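Local coordinates for endoglucanase EG-II (Hypocrea jecorina, PDB 3QR3), which hydrolyses internal beta-1,4-glucosidic bonds of cellulose as an endoglucanase whose catalytic domain is a TIM barrel, at residues V8-F13 with Q49-E54; Y68-N73 with T126-Q131; I45-H50 with T305-S310. One frame throughout, in Å; residues are numbered along the deposited sequence.

Contact 1: V8-F13 with Q49-E54; sequences VNIAGF and QHFVNE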
loop_
_atom_site.group_PDB
_atom_site.type_symbol
_atom_site.label_atom_id
_atom_site.label_comp_id
_atom_site.label_asym_id
_atom_site.label_seq_id
_atom_site.Cartn_x
_atom_site.Cartn_y
_atom_site.Cartn_z
ATOM N N VAL A 8 -8.626 1.677 -2.411
ATOM C CA VAL A 8 -8.606 0.400 -1.719
ATOM C C VAL A 8 -7.464 -0.474 -2.223
ATOM O O VAL A 8 -6.952 -0.290 -3.331
ATOM C CB VAL A 8 -9.920 -0.369 -1.918
ATOM C CG1 VAL A 8 -11.123 0.508 -1.560
ATOM C CG2 VAL A 8 -10.014 -0.834 -3.348
ATOM N N ASN A 9 -7.057 -1.409 -1.381
ATOM C CA ASN A 9 -6.100 -2.436 -1.758
ATOM C C ASN A 9 -6.792 -3.535 -2.554
ATOM O O ASN A 9 -7.803 -4.067 -2.105
ATOM C CB ASN A 9 -5.513 -3.049 -0.499
ATOM C CG ASN A 9 -4.425 -2.189 0.109
ATOM O OD1 ASN A 9 -3.255 -2.401 -0.166
ATOM N ND2 ASN A 9 -4.810 -1.219 0.931
ATOM N N ILE A 10 -6.256 -3.843 -3.734
ATOM C CA ILE A 10 -6.755 -4.921 -4.591
ATOM C C ILE A 10 -5.781 -6.081 -4.445
ATOM O O ILE A 10 -4.807 -6.178 -5.183
ATOM C CB ILE A 10 -6.805 -4.471 -6.068
ATOM C CG1 ILE A 10 -7.544 -3.130 -6.186
ATOM C CG2 ILE A 10 -7.464 -5.545 -6.947
ATOM C CD1 ILE A 10 -9.038 -3.220 -5.850
ATOM N N ALA A 11 -6.037 -6.937 -3.462
ATOM C CA ALA A 11 -5.071 -7.950 -3.034
ATOM C C ALA A 11 -5.160 -9.259 -3.829
ATOM O O ALA A 11 -6.136 -9.504 -4.538
ATOM C CB ALA A 11 -5.229 -8.222 -1.527
ATOM N N GLY A 12 -4.142 -10.104 -3.688
ATOM C CA GLY A 12 -4.129 -11.401 -4.344
ATOM C C GLY A 12 -2.761 -11.819 -4.860
ATOM O O GLY A 12 -2.348 -12.981 -4.688
ATOM N N PHE A 13 -2.043 -10.891 -5.492
ATOM C CA PHE A 13 -0.671 -11.187 -5.925
ATOM C C PHE A 13 0.222 -11.413 -4.697
ATOM O O PHE A 13 1.372 -11.869 -4.809
ATOM C CB PHE A 13 -0.097 -10.077 -6.812
ATOM C CG PHE A 13 -0.438 -10.213 -8.289
ATOM C CD1 PHE A 13 0.232 -11.118 -9.091
ATOM C CD2 PHE A 13 -1.390 -9.391 -8.873
ATOM C CE1 PHE A 13 -0.060 -11.224 -10.449
ATOM C CE2 PHE A 13 -1.695 -9.494 -10.225
ATOM C CZ PHE A 13 -1.025 -10.422 -11.013
ATOM N N GLN A 49 -12.921 -0.593 -11.711
ATOM C CA GLN A 49 -13.760 0.234 -12.575
ATOM C C GLN A 49 -15.005 0.706 -11.815
ATOM O O GLN A 49 -15.395 1.869 -11.901
ATOM C CB GLN A 49 -14.147 -0.524 -13.845
ATOM C CG GLN A 49 -14.960 0.295 -14.832
ATOM C CD GLN A 49 -15.475 -0.535 -15.993
ATOM O OE1 GLN A 49 -15.572 -0.050 -17.118
ATOM N NE2 GLN A 49 -15.811 -1.795 -15.721
ATOM N N HIS A 50 -15.617 -0.204 -11.067
ATOM C CA HIS A 50 -16.721 0.143 -10.179
ATOM C C HIS A 50 -16.312 1.193 -9.138
ATOM O O HIS A 50 -17.012 2.182 -8.931
ATOM C CB HIS A 50 -17.249 -1.115 -9.483
ATOM C CG HIS A 50 -17.894 -0.854 -8.159
ATOM N ND1 HIS A 50 -19.120 -0.230 -8.036
ATOM C CD2 HIS A 50 -17.489 -1.140 -6.899
ATOM C CE1 HIS A 50 -19.440 -0.142 -6.757
ATOM N NE2 HIS A 50 -18.466 -0.685 -6.045
ATOM N N PHE A 51 -15.188 0.962 -8.471
ATOM C CA PHE A 51 -14.707 1.884 -7.448
ATOM C C PHE A 51 -14.494 3.287 -8.007
ATOM O O PHE A 51 -14.816 4.275 -7.352
ATOM C CB PHE A 51 -13.413 1.360 -6.816
ATOM C CG PHE A 51 -13.633 0.257 -5.817
ATOM C CD1 PHE A 51 -14.599 0.385 -4.832
ATOM C CD2 PHE A 51 -12.864 -0.899 -5.853
ATOM C CE1 PHE A 51 -14.799 -0.622 -3.902
ATOM C CE2 PHE A 51 -13.055 -1.907 -4.926
ATOM C CZ PHE A 51 -14.026 -1.772 -3.953
ATOM N N VAL A 52 -13.961 3.371 -9.222
ATOM C CA VAL A 52 -13.672 4.664 -9.830
ATOM C C VAL A 52 -14.962 5.328 -10.315
ATOM O O VAL A 52 -15.190 6.515 -10.070
ATOM C CB VAL A 52 -12.671 4.545 -11.009
ATOM C CG1 VAL A 52 -12.572 5.873 -11.780
ATOM C CG2 VAL A 52 -11.295 4.116 -10.502
ATOM N N ASN A 53 -15.808 4.560 -10.991
ATOM C CA ASN A 53 -17.002 5.117 -11.626
ATOM C C ASN A 53 -18.130 5.435 -10.655
ATOM O O ASN A 53 -18.822 6.441 -10.811
ATOM C CB ASN A 53 -17.520 4.180 -12.717
ATOM C CG ASN A 53 -16.637 4.177 -13.931
ATOM O OD1 ASN A 53 -15.763 5.027 -14.064
ATOM N ND2 ASN A 53 -16.857 3.225 -14.830
ATOM N N GLU A 54 -18.305 4.581 -9.652
ATOM C CA GLU A 54 -19.428 4.705 -8.734
ATOM C C GLU A 54 -19.037 5.291 -7.368
ATOM O O GLU A 54 -19.841 5.962 -6.720
ATOM C CB GLU A 54 -20.079 3.336 -8.559
ATOM C CG GLU A 54 -21.349 3.335 -7.737
ATOM C CD GLU A 54 -22.120 2.037 -7.897
ATOM O OE1 GLU A 54 -22.328 1.620 -9.060
ATOM O OE2 GLU A 54 -22.512 1.435 -6.869
#
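F51 reaches from its helix to V8 and I10 of the strand. CB points toward the strand; CG is anti to the carbonyl carbon (chi1 -77°), and the ring extends on toward V8. CD2 is the first ring carbon to meet V8, 3.8 Å from CG2. The next, CE2, makes the closest approach of the contact, 3.6 Å to the same V8 CG2, and it is also the carbon nearest I10 CD1, a looser and oblique contact at 4.3 Å. The two segments belong to the beta-alpha-beta crossover that opens the (beta/alpha)8 barrel of this family 5 glycosidase: strand 5-11 leads through a long loop to helix 44-55, then to the parallel strand 59-64, where F60 touches both V8 and F51. Beyond CE2, ring atom CZ is 4.2 Å from V8 CG2, and the V8 and F51 side chains are nearly perpendicular. V8 CG1 lies over one face of the phenyl ring; H50 CD2 of the same helix covers the other face at a height of 3.8 Å, nearer its margin than its middle.

Contact 2: Y68-N73 with T126-Q131; sequences YLVNNN and TSLWSQ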
loop_
_atom_site.group_PDB
_atom_site.type_symbol
_atom_site.label_atom_id
_atom_site.label_comp_id
_atom_site.label_asym_id
_atom_site.label_seq_id
_atom_site.Cartn_x
_atom_site.Cartn_y
_atom_site.Cartn_z
ATOM N N TYR A 68 7.503 -13.380 -6.085
ATOM C CA TYR A 68 6.714 -13.562 -7.294
ATOM C C TYR A 68 7.338 -12.827 -8.488
ATOM O O TYR A 68 7.453 -13.378 -9.586
ATOM C CB TYR A 68 5.270 -13.081 -7.092
ATOM C CG TYR A 68 4.461 -13.245 -8.349
ATOM C CD1 TYR A 68 3.994 -14.497 -8.735
ATOM C CD2 TYR A 68 4.197 -12.162 -9.169
ATOM C CE1 TYR A 68 3.279 -14.661 -9.895
ATOM C CE2 TYR A 68 3.475 -12.310 -10.332
ATOM C CZ TYR A 68 3.021 -13.563 -10.689
ATOM O OH TYR A 68 2.309 -13.706 -11.851
ATOM N N LEU A 69 7.732 -11.576 -8.270
ATOM C CA LEU A 69 8.199 -10.729 -9.365
ATOM C C LEU A 69 9.492 -11.245 -9.978
ATOM O O LEU A 69 9.707 -11.113 -11.180
ATOM C CB LEU A 69 8.364 -9.269 -8.911
ATOM C CG LEU A 69 7.049 -8.531 -8.623
ATOM C CD1 LEU A 69 7.318 -7.113 -8.167
ATOM C CD2 LEU A 69 6.112 -8.543 -9.837
ATOM N N VAL A 70 10.352 -11.832 -9.153
ATOM C CA VAL A 70 11.616 -12.355 -9.644
ATOM C C VAL A 70 11.591 -13.882 -9.727
ATOM O O VAL A 70 12.624 -14.513 -9.900
ATOM C CB VAL A 70 12.791 -11.905 -8.765
ATOM C CG1 VAL A 70 12.977 -10.385 -8.858
ATOM C CG2 VAL A 70 12.580 -12.348 -7.322
ATOM N N ASN A 71 10.401 -14.464 -9.607
ATOM C CA ASN A 71 10.249 -15.920 -9.557
ATOM C C ASN A 71 11.302 -16.596 -8.676
ATOM O O ASN A 71 12.004 -17.512 -9.119
ATOM C CB ASN A 71 10.252 -16.522 -10.971
ATOM C CG ASN A 71 9.768 -17.980 -10.997
ATOM O OD1 ASN A 71 8.843 -18.355 -10.283
ATOM N ND2 ASN A 71 10.386 -18.790 -11.844
ATOM N N ASN A 72 11.408 -16.143 -7.430
ATOM C CA ASN A 72 12.326 -16.731 -6.445
ATOM C C ASN A 72 13.821 -16.573 -6.723
ATOM O O ASN A 72 14.642 -17.150 -6.010
ATOM C CB ASN A 72 11.979 -18.200 -6.208
ATOM C CG ASN A 72 10.562 -18.375 -5.686
ATOM O OD1 ASN A 72 10.225 -17.900 -4.596
ATOM N ND2 ASN A 72 9.723 -19.050 -6.462
ATOM N N ASN A 73 14.174 -15.790 -7.743
ATOM C CA ASN A 73 15.575 -15.502 -8.047
ATOM C C ASN A 73 16.029 -14.212 -7.384
ATOM O O ASN A 73 15.931 -13.139 -7.978
ATOM C CB ASN A 73 15.782 -15.402 -9.561
ATOM C CG ASN A 73 15.459 -16.697 -10.283
ATOM O OD1 ASN A 73 14.900 -16.687 -11.375
ATOM N ND2 ASN A 73 15.807 -17.817 -9.673
ATOM N N THR A 126 17.693 -3.124 -4.123
ATOM C CA THR A 126 17.627 -1.961 -5.006
ATOM C C THR A 126 17.540 -2.446 -6.458
ATOM O O THR A 126 16.942 -1.797 -7.315
ATOM C CB THR A 126 18.843 -1.005 -4.843
ATOM O OG1 THR A 126 20.040 -1.691 -5.221
ATOM C CG2 THR A 126 18.981 -0.518 -3.399
ATOM N N SER A 127 18.152 -3.593 -6.727
ATOM C CA SER A 127 18.049 -4.226 -8.040
ATOM C C SER A 127 16.590 -4.491 -8.440
ATOM O O SER A 127 16.216 -4.339 -9.605
ATOM C CB SER A 127 18.836 -5.532 -8.048
ATOM O OG SER A 127 18.158 -6.522 -8.784
ATOM N N LEU A 128 15.770 -4.887 -7.473
ATOM C CA LEU A 128 14.345 -5.077 -7.732
ATOM C C LEU A 128 13.716 -3.735 -8.113
ATOM O O LEU A 128 13.069 -3.609 -9.147
ATOM C CB LEU A 128 13.650 -5.654 -6.498
ATOM C CG LEU A 128 12.121 -5.598 -6.520
ATOM C CD1 LEU A 128 11.578 -6.636 -7.494
ATOM C CD2 LEU A 128 11.540 -5.794 -5.108
ATOM N N TRP A 129 13.944 -2.720 -7.288
ATOM C CA TRP A 129 13.318 -1.425 -7.512
ATOM C C TRP A 129 13.865 -0.693 -8.734
ATOM O O TRP A 129 13.145 0.052 -9.391
ATOM C CB TRP A 129 13.374 -0.560 -6.252
ATOM C CG TRP A 129 12.255 -0.898 -5.325
ATOM C CD1 TRP A 129 12.345 -1.502 -4.100
ATOM C CD2 TRP A 129 10.860 -0.695 -5.569
ATOM N NE1 TRP A 129 11.092 -1.663 -3.560
ATOM C CE2 TRP A 129 10.163 -1.176 -4.442
ATOM C CE3 TRP A 129 10.132 -0.144 -6.631
ATOM C CZ2 TRP A 129 8.767 -1.123 -4.344
ATOM C CZ3 TRP A 129 8.743 -0.097 -6.533
ATOM C CH2 TRP A 129 8.079 -0.584 -5.398
ATOM N N SER A 130 15.129 -0.923 -9.058
ATOM C CA SER A 130 15.714 -0.276 -10.227
ATOM C C SER A 130 14.988 -0.762 -11.485
ATOM O O SER A 130 14.666 0.017 -12.388
ATOM C CB SER A 130 17.214 -0.577 -10.300
ATOM O OG SER A 130 17.821 0.121 -11.366
ATOM N N GLN A 131 14.708 -2.059 -11.531
ATOM C CA GLN A 131 14.001 -2.632 -12.666
ATOM C C GLN A 131 12.564 -2.140 -12.773
ATOM O O GLN A 131 12.103 -1.803 -13.862
ATOM C CB GLN A 131 14.023 -4.159 -12.601
ATOM C CG GLN A 131 15.412 -4.745 -12.750
ATOM C CD GLN A 131 15.382 -6.244 -12.649
ATOM O OE1 GLN A 131 15.056 -6.930 -13.613
ATOM N NE2 GLN A 131 15.704 -6.764 -11.475
#
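L128 meets L69 and V70 through a single methyl group, a small apolar contact backed by polar capping and side-chain bonds. CD1 of L128 is 4.3 Å from CD1 of L69 and 4.2 Å from CG1 of V70, so one branch tip faces two consecutive residues. These separations are those of light packing, and no hydrogen bond crosses between the segments. In L128, CG is anti to the backbone N (chi1 166°), which carries the isobutyl end toward L69 and V70.

What presents L69 and V70 is the end of the short helix 66-69. A Schellman motif closes it: N71, at positive phi, is the C-prime residue, with N71 N bonded to Y68 O and N72 N to Q67 O. The chain then reverses through a type I' turn from V70 to N73, in which N73 N lies 2.9 Å from V70 O. Y68 O also receives a bond from S82 OG, and the backbone of L69 pairs with that of D79.

On the other side, Q131 folds back along its own helix, placing NE2 3.1 Å from S127 O with an angle of 158° at the hydrogen. The donor stands above the carbonyl plane rather than on a lone pair. The same amide holds the loop before helix 80-95, NE2 bonding to G76 O and OE1 to L78 N.

In the barrel wall, helix 122-136 lies outside strand 99-104, whose I104 touches both L69 and L128. W66 and L78 add further cover to L128, while the next residue, W129, touches V102 and, in helix 155-171, V165.

Contact 3: I45-H50 with T305-S310; sequences IGQMQH and TETPTS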
loop_
_atom_site.group_PDB
_atom_site.type_symbol
_atom_site.label_atom_id
_atom_site.label_comp_id
_atom_site.label_asym_id
_atom_site.label_seq_id
_atom_site.Cartn_x
_atom_site.Cartn_y
_atom_site.Cartn_z
ATOM N N ILE A 45 -9.911 -5.901 -11.941
ATOM C CA ILE A 45 -10.025 -4.776 -12.848
ATOM C C ILE A 45 -11.465 -4.289 -12.915
ATOM O O ILE A 45 -11.716 -3.090 -12.915
ATOM C CB ILE A 45 -9.494 -5.119 -14.244
ATOM C CG1 ILE A 45 -7.985 -5.382 -14.156
ATOM C CG2 ILE A 45 -9.797 -3.985 -15.208
ATOM C CD1 ILE A 45 -7.292 -5.544 -15.488
ATOM N N GLY A 46 -12.406 -5.229 -12.959
ATOM C CA GLY A 46 -13.815 -4.899 -12.875
ATOM C C GLY A 46 -14.157 -4.223 -11.558
ATOM O O GLY A 46 -14.980 -3.311 -11.525
ATOM N N GLN A 47 -13.531 -4.666 -10.470
ATOM C CA GLN A 47 -13.748 -4.015 -9.177
ATOM C C GLN A 47 -13.269 -2.569 -9.234
ATOM O O GLN A 47 -13.998 -1.643 -8.860
ATOM C CB GLN A 47 -13.018 -4.745 -8.045
ATOM C CG GLN A 47 -13.642 -6.053 -7.609
ATOM C CD GLN A 47 -12.769 -6.795 -6.616
ATOM O OE1 GLN A 47 -12.109 -6.178 -5.774
ATOM N NE2 GLN A 47 -12.750 -8.121 -6.711
ATOM N N MET A 48 -12.042 -2.371 -9.700
ATOM C CA MET A 48 -11.486 -1.017 -9.785
ATOM C C MET A 48 -12.377 -0.083 -10.611
ATOM O O MET A 48 -12.576 1.075 -10.253
ATOM C CB MET A 48 -10.065 -1.041 -10.354
ATOM C CG MET A 48 -9.021 -1.614 -9.390
ATOM S SD MET A 48 -7.325 -1.369 -9.960
ATOM C CE MET A 48 -7.266 -2.511 -11.340
ATOM N N GLN A 49 -12.921 -0.593 -11.711
ATOM C CA GLN A 49 -13.760 0.234 -12.575
ATOM C C GLN A 49 -15.005 0.706 -11.815
ATOM O O GLN A 49 -15.395 1.869 -11.901
ATOM C CB GLN A 49 -14.147 -0.524 -13.845
ATOM C CG GLN A 49 -14.960 0.295 -14.832
ATOM C CD GLN A 49 -15.475 -0.535 -15.993
ATOM O OE1 GLN A 49 -15.572 -0.050 -17.118
ATOM N NE2 GLN A 49 -15.811 -1.795 -15.721
ATOM N N HIS A 50 -15.617 -0.204 -11.067
ATOM C CA HIS A 50 -16.721 0.143 -10.179
ATOM C C HIS A 50 -16.312 1.193 -9.138
ATOM O O HIS A 50 -17.012 2.182 -8.931
ATOM C CB HIS A 50 -17.249 -1.115 -9.483
ATOM C CG HIS A 50 -17.894 -0.854 -8.159
ATOM N ND1 HIS A 50 -19.120 -0.230 -8.036
ATOM C CD2 HIS A 50 -17.489 -1.140 -6.899
ATOM C CE1 HIS A 50 -19.440 -0.142 -6.757
ATOM N NE2 HIS A 50 -18.466 -0.685 -6.045
ATOM N N THR A 305 -13.395 -7.602 4.668
ATOM C CA THR A 305 -13.654 -7.543 3.238
ATOM C C THR A 305 -14.203 -6.176 2.814
ATOM O O THR A 305 -15.063 -5.598 3.490
ATOM C CB THR A 305 -14.584 -8.686 2.741
ATOM O OG1 THR A 305 -14.765 -8.560 1.326
ATOM C CG2 THR A 305 -15.952 -8.642 3.424
ATOM N N GLU A 306 -13.680 -5.668 1.700
ATOM C CA GLU A 306 -14.198 -4.465 1.056
ATOM C C GLU A 306 -14.542 -4.780 -0.394
ATOM O O GLU A 306 -14.789 -3.878 -1.186
ATOM C CB GLU A 306 -13.164 -3.336 1.117
ATOM C CG GLU A 306 -12.816 -2.919 2.536
ATOM C CD GLU A 306 -11.811 -1.788 2.579
ATOM O OE1 GLU A 306 -11.371 -1.341 1.499
ATOM O OE2 GLU A 306 -11.463 -1.343 3.693
ATOM N N THR A 307 -14.562 -6.070 -0.734
ATOM C CA THR A 307 -14.834 -6.496 -2.106
ATOM C C THR A 307 -16.302 -6.292 -2.440
ATOM O O THR A 307 -17.176 -6.781 -1.726
ATOM C CB THR A 307 -14.491 -7.978 -2.307
ATOM O OG1 THR A 307 -13.135 -8.212 -1.911
ATOM C CG2 THR A 307 -14.657 -8.384 -3.755
ATOM N N PRO A 308 -16.583 -5.570 -3.532
ATOM C CA PRO A 308 -17.982 -5.387 -3.929
ATOM C C PRO A 308 -18.524 -6.686 -4.518
ATOM O O PRO A 308 -17.747 -7.543 -4.939
ATOM C CB PRO A 308 -17.899 -4.317 -5.016
ATOM C CG PRO A 308 -16.538 -4.478 -5.612
ATOM C CD PRO A 308 -15.639 -4.972 -4.494
ATOM N N THR A 309 -19.843 -6.827 -4.546
ATOM C CA THR A 309 -20.477 -8.007 -5.133
ATOM C C THR A 309 -21.081 -7.684 -6.500
ATOM O O THR A 309 -21.775 -6.685 -6.656
ATOM C CB THR A 309 -21.571 -8.560 -4.206
ATOM O OG1 THR A 309 -20.986 -8.921 -2.947
ATOM C CG2 THR A 309 -22.239 -9.789 -4.824
ATOM N N SER A 310 -20.808 -8.525 -7.492
ATOM C CA SER A 310 -21.391 -8.341 -8.816
ATOM C C SER A 310 -22.679 -9.147 -8.949
ATOM O O SER A 310 -22.712 -10.335 -8.643
ATOM C CB SER A 310 -20.406 -8.752 -9.913
ATOM O OG SER A 310 -20.868 -8.332 -11.189
#
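T307, whose CG2 methyl meets Q47, is tied through its backbone N to T305 OG1, 3.2 Å away with an angle of 159° at the hydrogen, a bond that closes an ST turn. The same hydroxyl has a second partner in D299 O. In the TIM barrel this loop follows the last barrel strand, 287-296, and here it folds back over helix 44-55, the first helix of the barrel wall; the contact thus joins the two ends of the barrel sequence.

The case illustrates how an amide can be packed over one face while its polar end is engaged with a third partner. Q47 stretches out straight past CG (chi2 173°) to G296, whose backbone N bonds to OE1. T307 CG2 and P308 CD both lie over the same face of the amide. T307 slants over it, with CG2 above the CD–NE2 region, 3.5 Å from NE2 and 3.8 Å from CD. This is a van der Waals contact of a methyl on the amide face; with chi1 at -55°, CG2 lies anti to the backbone N and OG1 is left to bond F298 O.

P308 is the other half of the contact. Its ring lies at about a right angle to the Q47 side chain and touches the aliphatic part of it, both CG and CD of P308 being 3.9 Å from Q47 CG. W315 covers Q47 and P308 as well, and it stacks on the H50 ring; it belongs to strand 315-316, which pairs with 309-310 in a small antiparallel hairpin. H50 NE2 bonds to D317 OD2, an interaction that probably fixes the tilt of the imidazole. P308 and H50 run antiparallel past one another, P308 CB and CG each 3.7 Å from H50 CD2.

How the contacts relate
Contacts 1 and 3 form one continuous packed region, their centres 5 Å apart. They share helix 44-55, and F51 CZ of contact 1 lies 3.6 Å from P308 CD, while V8 CG1 is 3.6 Å from E306 OE1. A bound magnesium ion lies about 5 Å from the side chain of H50. Contact 2 stands apart, its centre 25 Å from that of contact 1 and 29 Å from that of contact 3, yet F13 CD1 touches Y68 CE2 at 3.7 Å. F13 and Y68 follow the C-terminal ends of strands 5-11 and 59-64, the barrel end that carries the active site in this family.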